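Local structure of inulin fructotransferase (Bacillus sp. snu-7, 2INV) at residues 375-389 against 395-407. The protein breaks down inulin by intramolecular fructosyl transfer, releasing a difructose anhydride, and is built as a right-handed parallel beta-helix. Numbering follows the deposited sequence.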
ATOM      1  N   GLN A 375       2.896 -33.687  -0.609  1.00 14.90           N
ATOM      2  CA  GLN A 375       4.324 -33.492  -0.438  1.00 14.14           C
ATOM      3  C   GLN A 375       4.485 -31.978  -0.380  1.00 14.62           C
ATOM      4  O   GLN A 375       4.298 -31.282  -1.389  1.00 14.45           O
ATOM      5  CB  GLN A 375       5.121 -34.084  -1.606  1.00 14.58           C
ATOM      6  CG  GLN A 375       5.286 -35.614  -1.558  1.00 15.20           C
ATOM      7  CD  GLN A 375       5.756 -36.135  -0.210  1.00 15.80           C
ATOM      8  OE1 GLN A 375       4.957 -36.651   0.577  1.00 18.12           O
ATOM      9  NE2 GLN A 375       7.056 -36.003   0.064  1.00 14.81           N
ATOM     10  N   HIS A 376       4.794 -31.483   0.816  1.00 13.79           N
ATOM     11  CA  HIS A 376       4.966 -30.060   1.053  1.00 13.84           C
ATOM     12  C   HIS A 376       6.059 -29.476   0.178  1.00 14.40           C
ATOM     13  O   HIS A 376       5.942 -28.358  -0.328  1.00 14.68           O
ATOM     14  CB  HIS A 376       5.314 -29.820   2.518  1.00 14.29           C
ATOM     15  CG  HIS A 376       4.238 -30.234   3.467  1.00 13.34           C
ATOM     16  ND1 HIS A 376       4.232 -29.860   4.792  1.00 14.66           N
ATOM     17  CD2 HIS A 376       3.132 -30.995   3.283  1.00 14.23           C
ATOM     18  CE1 HIS A 376       3.169 -30.372   5.385  1.00 15.08           C
ATOM     19  NE2 HIS A 376       2.485 -31.064   4.492  1.00 15.83           N
ATOM     20  N   VAL A 377       7.136 -30.232   0.023  1.00 14.06           N
ATOM     21  CA  VAL A 377       8.239 -29.767  -0.785  1.00 13.75           C
ATOM     22  C   VAL A 377       8.849 -30.914  -1.558  1.00 13.66           C
ATOM     23  O   VAL A 377       9.061 -32.002  -1.026  1.00 14.83           O
ATOM     24  CB  VAL A 377       9.331 -29.114   0.090  1.00 14.13           C
ATOM     25  CG1 VAL A 377      10.415 -28.524  -0.794  1.00 13.95           C
ATOM     26  CG2 VAL A 377       8.720 -28.049   0.978  1.00 13.29           C
ATOM     27  N   VAL A 378       9.115 -30.664  -2.830  1.00 12.85           N
ATOM     28  CA  VAL A 378       9.728 -31.666  -3.676  1.00 12.19           C
ATOM     29  C   VAL A 378      10.901 -31.011  -4.368  1.00 12.24           C
ATOM     30  O   VAL A 378      10.772 -29.963  -4.994  1.00 11.82           O
ATOM     31  CB  VAL A 378       8.767 -32.198  -4.752  1.00 12.52           C
ATOM     32  CG1 VAL A 378       9.518 -33.104  -5.723  1.00 10.75           C
ATOM     33  CG2 VAL A 378       7.634 -32.975  -4.107  1.00 12.05           C
ATOM     34  N   LEU A 379      12.059 -31.629  -4.226  1.00 12.74           N
ATOM     35  CA  LEU A 379      13.264 -31.129  -4.859  1.00 14.56           C
ATOM     36  C   LEU A 379      13.571 -32.122  -5.957  1.00 15.26           C
ATOM     37  O   LEU A 379      13.802 -33.307  -5.708  1.00 15.44           O
ATOM     38  CB  LEU A 379      14.419 -31.061  -3.866  1.00 15.08           C
ATOM     39  CG  LEU A 379      14.280 -30.295  -2.508  1.00 16.60           C
ATOM     40  CD1 LEU A 379      14.262 -28.949  -2.576  1.00 17.72           C
ATOM     41  CD2 LEU A 379      13.337 -30.749  -1.646  1.00 17.26           C
ATOM     42  N   ASP A 380      13.547 -31.619  -7.179  1.00 16.58           N
ATOM     43  CA  ASP A 380      13.790 -32.427  -8.356  1.00 17.96           C
ATOM     44  C   ASP A 380      15.268 -32.817  -8.465  1.00 18.24           C
ATOM     45  O   ASP A 380      16.148 -32.092  -7.989  1.00 18.23           O
ATOM     46  CB  ASP A 380      13.309 -31.638  -9.564  1.00 19.13           C
ATOM     47  CG  ASP A 380      13.394 -32.416 -10.844  1.00 21.10           C
ATOM     48  OD1 ASP A 380      12.375 -32.990 -11.288  1.00 24.21           O
ATOM     49  OD2 ASP A 380      14.498 -32.439 -11.425  1.00 20.93           O
ATOM     50  N   ALA A 381      15.528 -33.978  -9.060  1.00 18.69           N
ATOM     51  CA  ALA A 381      16.886 -34.506  -9.199  1.00 19.20           C
ATOM     52  C   ALA A 381      17.906 -33.553  -9.826  1.00 19.55           C
ATOM     53  O   ALA A 381      19.109 -33.807  -9.772  1.00 20.27           O
ATOM     54  CB  ALA A 381      16.842 -35.815  -9.987  1.00 19.36           C
ATOM     55  N   SER A 382      17.426 -32.471 -10.431  1.00 20.56           N
ATOM     56  CA  SER A 382      18.315 -31.506 -11.057  1.00 20.25           C
ATOM     57  C   SER A 382      18.871 -30.564 -10.008  1.00 20.86           C
ATOM     58  O   SER A 382      20.006 -30.101 -10.115  1.00 21.32           O
ATOM     59  CB  SER A 382      17.571 -30.687 -12.121  1.00 19.90           C
ATOM     60  OG  SER A 382      17.173 -31.480 -13.215  1.00 19.92           O
ATOM     61  N   THR A 383      18.072 -30.296  -8.984  1.00 19.84           N
ATOM     62  CA  THR A 383      18.468 -29.384  -7.920  1.00 18.64           C
ATOM     63  C   THR A 383      19.737 -29.767  -7.176  1.00 18.62           C
ATOM     64  O   THR A 383      20.069 -30.940  -7.027  1.00 19.17           O
ATOM     65  CB  THR A 383      17.360 -29.243  -6.857  1.00 18.92           C
ATOM     66  OG1 THR A 383      17.215 -30.482  -6.146  1.00 18.18           O
ATOM     67  CG2 THR A 383      16.050 -28.871  -7.507  1.00 19.90           C
ATOM     68  N   THR A 384      20.442 -28.743  -6.715  1.00 17.32           N
ATOM     69  CA  THR A 384      21.657 -28.921  -5.948  1.00 17.08           C
ATOM     70  C   THR A 384      21.706 -27.935  -4.799  1.00 17.65           C
ATOM     71  O   THR A 384      21.227 -26.800  -4.901  1.00 16.27           O
ATOM     72  CB  THR A 384      22.938 -28.692  -6.782  1.00 17.36           C
ATOM     73  OG1 THR A 384      22.958 -27.345  -7.276  1.00 17.65           O
ATOM     74  CG2 THR A 384      23.018 -29.674  -7.930  1.00 17.09           C
ATOM     75  N   HIS A 385      22.273 -28.412  -3.698  1.00 17.91           N
ATOM     76  CA  HIS A 385      22.478 -27.631  -2.492  1.00 18.21           C
ATOM     77  C   HIS A 385      21.266 -26.863  -1.934  1.00 17.53           C
ATOM     78  O   HIS A 385      21.413 -25.788  -1.358  1.00 16.84           O
ATOM     79  CB  HIS A 385      23.668 -26.704  -2.755  1.00 20.56           C
ATOM     80  CG  HIS A 385      24.782 -27.374  -3.501  1.00 22.92           C
ATOM     81  ND1 HIS A 385      25.193 -28.661  -3.226  1.00 24.68           N
ATOM     82  CD2 HIS A 385      25.543 -26.956  -4.544  1.00 24.50           C
ATOM     83  CE1 HIS A 385      26.154 -29.006  -4.064  1.00 24.69           C
ATOM     84  NE2 HIS A 385      26.385 -27.990  -4.872  1.00 26.14           N
ATOM     85  N   SER A 386      20.072 -27.440  -2.086  1.00 16.50           N
ATOM     86  CA  SER A 386      18.828 -26.833  -1.588  1.00 16.27           C
ATOM     87  C   SER A 386      18.749 -26.994  -0.073  1.00 16.25           C
ATOM     88  O   SER A 386      19.447 -27.833   0.500  1.00 15.17           O
ATOM     89  CB  SER A 386      17.598 -27.505  -2.213  1.00 16.46           C
ATOM     90  OG  SER A 386      17.684 -27.557  -3.625  1.00 17.78           O
ATOM     91  N   LYS A 387      17.906 -26.187   0.570  1.00 15.23           N
ATOM     92  CA  LYS A 387      17.731 -26.245   2.024  1.00 15.92           C
ATOM     93  C   LYS A 387      16.247 -26.234   2.372  1.00 15.47           C
ATOM     94  O   LYS A 387      15.505 -25.354   1.917  1.00 16.74           O
ATOM     95  CB  LYS A 387      18.371 -25.032   2.711  1.00 16.71           C
ATOM     96  CG  LYS A 387      19.828 -24.791   2.385  1.00 18.64           C
ATOM     97  CD  LYS A 387      20.746 -25.575   3.293  1.00 19.07           C
ATOM     98  CE  LYS A 387      22.178 -25.087   3.129  1.00 18.49           C
ATOM     99  NZ  LYS A 387      23.143 -25.973   3.825  1.00 17.13           N
ATOM    100  N   VAL A 388      15.807 -27.189   3.184  1.00 14.70           N
ATOM    101  CA  VAL A 388      14.406 -27.224   3.578  1.00 13.38           C
ATOM    102  C   VAL A 388      14.305 -27.291   5.095  1.00 13.25           C
ATOM    103  O   VAL A 388      14.712 -28.282   5.720  1.00 13.55           O
ATOM    104  CB  VAL A 388      13.671 -28.419   2.943  1.00 12.98           C
ATOM    105  CG1 VAL A 388      12.185 -28.344   3.249  1.00 12.36           C
ATOM    106  CG2 VAL A 388      13.896 -28.417   1.438  1.00 11.80           C
ATOM    107  N   LEU A 389      13.771 -26.215   5.671  1.00 13.34           N
ATOM    108  CA  LEU A 389      13.622 -26.097   7.116  1.00 13.37           C
ATOM    109  C   LEU A 389      12.182 -25.851   7.524  1.00 13.71           C
ATOM    110  O   LEU A 389      11.476 -25.042   6.903  1.00 11.44           O
ATOM    111  CB  LEU A 389      14.414 -24.910   7.655  1.00 15.69           C
ATOM    112  CG  LEU A 389      15.802 -24.543   7.153  1.00 17.07           C
ATOM    113  CD1 LEU A 389      16.243 -23.254   7.835  1.00 17.77           C
ATOM    114  CD2 LEU A 389      16.763 -25.658   7.455  1.00 17.41           C
ATOM    115  N   SER A 395       8.435 -37.194   5.949  1.00 19.12           N
ATOM    116  CA  SER A 395       7.609 -37.919   4.987  1.00 18.37           C
ATOM    117  C   SER A 395       6.700 -37.010   4.166  1.00 17.68           C
ATOM    118  O   SER A 395       5.946 -37.479   3.313  1.00 17.73           O
ATOM    119  CB  SER A 395       6.789 -39.001   5.693  1.00 18.65           C
ATOM    120  OG  SER A 395       5.830 -38.452   6.593  1.00 19.18           O
ATOM    121  N   GLN A 396       6.784 -35.708   4.415  1.00 17.55           N
ATOM    122  CA  GLN A 396       5.996 -34.745   3.660  1.00 16.74           C
ATOM    123  C   GLN A 396       6.971 -34.000   2.749  1.00 16.94           C
ATOM    124  O   GLN A 396       6.597 -33.034   2.071  1.00 16.05           O
ATOM    125  CB  GLN A 396       5.287 -33.769   4.605  1.00 17.12           C
ATOM    126  CG  GLN A 396       4.298 -34.463   5.587  1.00 17.93           C
ATOM    127  CD  GLN A 396       3.682 -33.522   6.607  1.00 17.45           C
ATOM    128  OE1 GLN A 396       4.381 -32.728   7.251  1.00 17.66           O
ATOM    129  NE2 GLN A 396       2.362 -33.621   6.771  1.00 17.95           N
ATOM    130  N   ILE A 397       8.213 -34.491   2.719  1.00 16.59           N
ATOM    131  CA  ILE A 397       9.285 -33.900   1.912  1.00 17.95           C
ATOM    132  C   ILE A 397       9.996 -34.924   1.012  1.00 17.94           C
ATOM    133  O   ILE A 397      10.514 -35.937   1.500  1.00 17.91           O
ATOM    134  CB  ILE A 397      10.357 -33.259   2.817  1.00 18.56           C
ATOM    135  CG1 ILE A 397       9.714 -32.205   3.716  1.00 19.65           C
ATOM    136  CG2 ILE A 397      11.459 -32.650   1.972  1.00 19.16           C
ATOM    137  CD1 ILE A 397      10.678 -31.547   4.685  1.00 22.14           C
ATOM    138  N   THR A 398      10.026 -34.657  -0.292  1.00 18.08           N
ATOM    139  CA  THR A 398      10.703 -35.547  -1.230  1.00 18.79           C
ATOM    140  C   THR A 398      11.905 -34.835  -1.848  1.00 19.14           C
ATOM    141  O   THR A 398      11.755 -33.820  -2.528  1.00 17.68           O
ATOM    142  CB  THR A 398       9.786 -35.986  -2.389  1.00 19.28           C
ATOM    143  OG1 THR A 398       8.679 -36.741  -1.882  1.00 18.19           O
ATOM    144  CG2 THR A 398      10.567 -36.855  -3.378  1.00 19.33           C
ATOM    145  N   SER A 399      13.093 -35.371  -1.602  1.00 19.67           N
ATOM    146  CA  SER A 399      14.306 -34.800  -2.156  1.00 20.78           C
ATOM    147  C   SER A 399      14.934 -35.827  -3.086  1.00 21.70           C
ATOM    148  O   SER A 399      15.360 -36.896  -2.641  1.00 21.42           O
ATOM    149  CB  SER A 399      15.285 -34.433  -1.039  1.00 20.58           C
ATOM    150  OG  SER A 399      16.553 -34.069  -1.567  1.00 20.17           O
ATOM    151  N   TYR A 400      14.980 -35.513  -4.377  1.00 22.16           N
ATOM    152  CA  TYR A 400      15.571 -36.426  -5.353  1.00 24.00           C
ATOM    153  C   TYR A 400      17.019 -36.083  -5.529  1.00 25.31           C
ATOM    154  O   TYR A 400      17.679 -36.560  -6.459  1.00 25.94           O
ATOM    155  CB  TYR A 400      14.897 -36.299  -6.701  1.00 24.01           C
ATOM    156  CG  TYR A 400      13.510 -36.836  -6.697  1.00 24.45           C
ATOM    157  CD1 TYR A 400      13.255 -38.153  -6.325  1.00 24.77           C
ATOM    158  CD2 TYR A 400      12.449 -36.030  -7.054  1.00 25.39           C
ATOM    159  CE1 TYR A 400      11.973 -38.654  -6.319  1.00 24.99           C
ATOM    160  CE2 TYR A 400      11.154 -36.509  -7.051  1.00 25.24           C
ATOM    161  CZ  TYR A 400      10.922 -37.823  -6.682  1.00 25.81           C
ATOM    162  OH  TYR A 400       9.645 -38.305  -6.690  1.00 25.70           O
ATOM    163  N   SER A 401      17.508 -35.221  -4.656  1.00 26.50           N
ATOM    164  CA  SER A 401      18.893 -34.837  -4.729  1.00 27.88           C
ATOM    165  C   SER A 401      19.489 -35.413  -3.468  1.00 28.21           C
ATOM    166  O   SER A 401      18.747 -35.818  -2.562  1.00 29.07           O
ATOM    167  CB  SER A 401      19.012 -33.324  -4.738  1.00 28.55           C
ATOM    168  OG  SER A 401      20.372 -32.930  -4.681  1.00 29.64           O
ATOM    169  N   SER A 402      20.812 -35.456  -3.392  1.00 28.38           N
ATOM    170  CA  SER A 402      21.425 -35.999  -2.203  1.00 28.54           C
ATOM    171  C   SER A 402      22.218 -34.958  -1.434  1.00 27.79           C
ATOM    172  O   SER A 402      22.820 -35.276  -0.395  1.00 28.13           O
ATOM    173  CB  SER A 402      22.317 -37.181  -2.569  1.00 29.34           C
ATOM    174  OG  SER A 402      23.335 -36.785  -3.478  1.00 31.41           O
ATOM    175  N   ASP A 403      22.233 -33.726  -1.937  1.00 26.40           N
ATOM    176  CA  ASP A 403      22.941 -32.677  -1.225  1.00 25.92           C
ATOM    177  C   ASP A 403      21.929 -31.770  -0.547  1.00 25.16           C
ATOM    178  O   ASP A 403      22.277 -30.698  -0.045  1.00 25.72           O
ATOM    179  CB  ASP A 403      23.825 -31.850  -2.157  1.00 26.41           C
ATOM    180  CG  ASP A 403      23.301 -31.806  -3.574  1.00 27.74           C
ATOM    181  OD1 ASP A 403      22.182 -31.290  -3.795  1.00 28.52           O
ATOM    182  OD2 ASP A 403      24.014 -32.288  -4.480  1.00 28.06           O
ATOM    183  N   THR A 404      20.673 -32.198  -0.525  1.00 23.33           N
ATOM    184  CA  THR A 404      19.652 -31.397   0.115  1.00 21.76           C
ATOM    185  C   THR A 404      19.771 -31.526   1.621  1.00 21.18           C
ATOM    186  O   THR A 404      19.913 -32.632   2.157  1.00 21.31           O
ATOM    187  CB  THR A 404      18.241 -31.832  -0.295  1.00 22.18           C
ATOM    188  OG1 THR A 404      18.061 -31.626  -1.704  1.00 21.62           O
ATOM    189  CG2 THR A 404      17.209 -31.014   0.471  1.00 21.78           C
ATOM    190  N   ALA A 405      19.731 -30.383   2.295  1.00 19.41           N
ATOM    191  CA  ALA A 405      19.797 -30.357   3.747  1.00 19.08           C
ATOM    192  C   ALA A 405      18.360 -30.140   4.203  1.00 18.54           C
ATOM    193  O   ALA A 405      17.710 -29.166   3.788  1.00 18.58           O
ATOM    194  CB  ALA A 405      20.689 -29.224   4.211  1.00 17.48           C
ATOM    195  N   ILE A 406      17.869 -31.049   5.040  1.00 18.04           N
ATOM    196  CA  ILE A 406      16.497 -30.980   5.525  1.00 18.05           C
ATOM    197  C   ILE A 406      16.411 -31.013   7.047  1.00 17.91           C
ATOM    198  O   ILE A 406      17.155 -31.739   7.701  1.00 18.50           O
ATOM    199  CB  ILE A 406      15.675 -32.180   4.998  1.00 18.26           C
ATOM    200  CG1 ILE A 406      15.732 -32.238   3.471  1.00 17.57           C
ATOM    201  CG2 ILE A 406      14.228 -32.086   5.482  1.00 18.21           C
ATOM    202  CD1 ILE A 406      15.030 -33.446   2.881  1.00 20.30           C
ATOM    203  N   ARG A 407      15.495 -30.222   7.604  1.00 16.90           N
ATOM    204  CA  ARG A 407      15.263 -30.201   9.047  1.00 17.40           C
ATOM    205  C   ARG A 407      13.771 -30.319   9.297  1.00 18.00           C
ATOM    206  O   ARG A 407      13.001 -29.436   8.928  1.00 17.02           O
ATOM    207  CB  ARG A 407      15.776 -28.922   9.700  1.00 16.73           C
ATOM    208  CG  ARG A 407      15.414 -28.864  11.194  1.00 16.82           C
ATOM    209  CD  ARG A 407      15.993 -27.645  11.885  1.00 16.49           C
ATOM    210  NE  ARG A 407      15.255 -26.427  11.563  1.00 16.26           N
ATOM    211  CZ  ARG A 407      15.810 -25.221  11.521  1.00 14.59           C
ATOM    212  NH1 ARG A 407      17.105 -25.078  11.777  1.00 15.94           N
ATOM    213  NH2 ARG A 407      15.074 -24.158  11.235  1.00 15.20           N
TER
HETATM  214  O   HOH W   1      18.765 -29.995  -3.904  1.00 29.50           O
HETATM  215  O   HOH W   2      22.129 -27.808   1.452  1.00 25.74           O
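Asp403 OD1 is gripped by two donors that come at it from opposite faces of the carboxylate. His385 N approaches from above the plane, with 2.9 Å between His385 N and Asp403 OD1. From the other face Ser401 OG comes within 2.6 Å of Asp403 OD1, carried there by a chi1 of 174° that sets the hydroxyl anti to the backbone N. The acid thus pins the bend at His385, whose ring lies with its edge against Asp403 CB. With an alanine in place of Asp403, His385 N is likely to lose its mate and the Ser401 hydroxyl its acceptor. Deeper in the bend, one water ties Thr383 OG1, Ser386 OG and Thr404 OG1 together, bridging segments 375-389 and 395-407 between the ladders.

Two short parallel ladders flank this bend. In one, Leu379 N reaches Thr398 O at 2.8 Å and Leu379 O takes Tyr400 N; in the other, Val388 N meets Ala405 O at 2.8 Å and Val388 O receives Arg407 N. Inside, Val388 CG1 and Ile397 CD1 touch tip to tip at 3.8 Å. At the far corner Gln396 CB makes a CH-pi contact over the His376 ring face, while His376 ND1 is hydrogen-bonded to Ser391 O.

These are the last coils of the right-handed parallel beta-helix: strand 375-379 lies between 351-357 and 397-399, strand 387-389 between 362-370 and 405-407, and Arg407 forms salt bridges with Asp390 of its own chain and Asp390 of a neighbouring subunit.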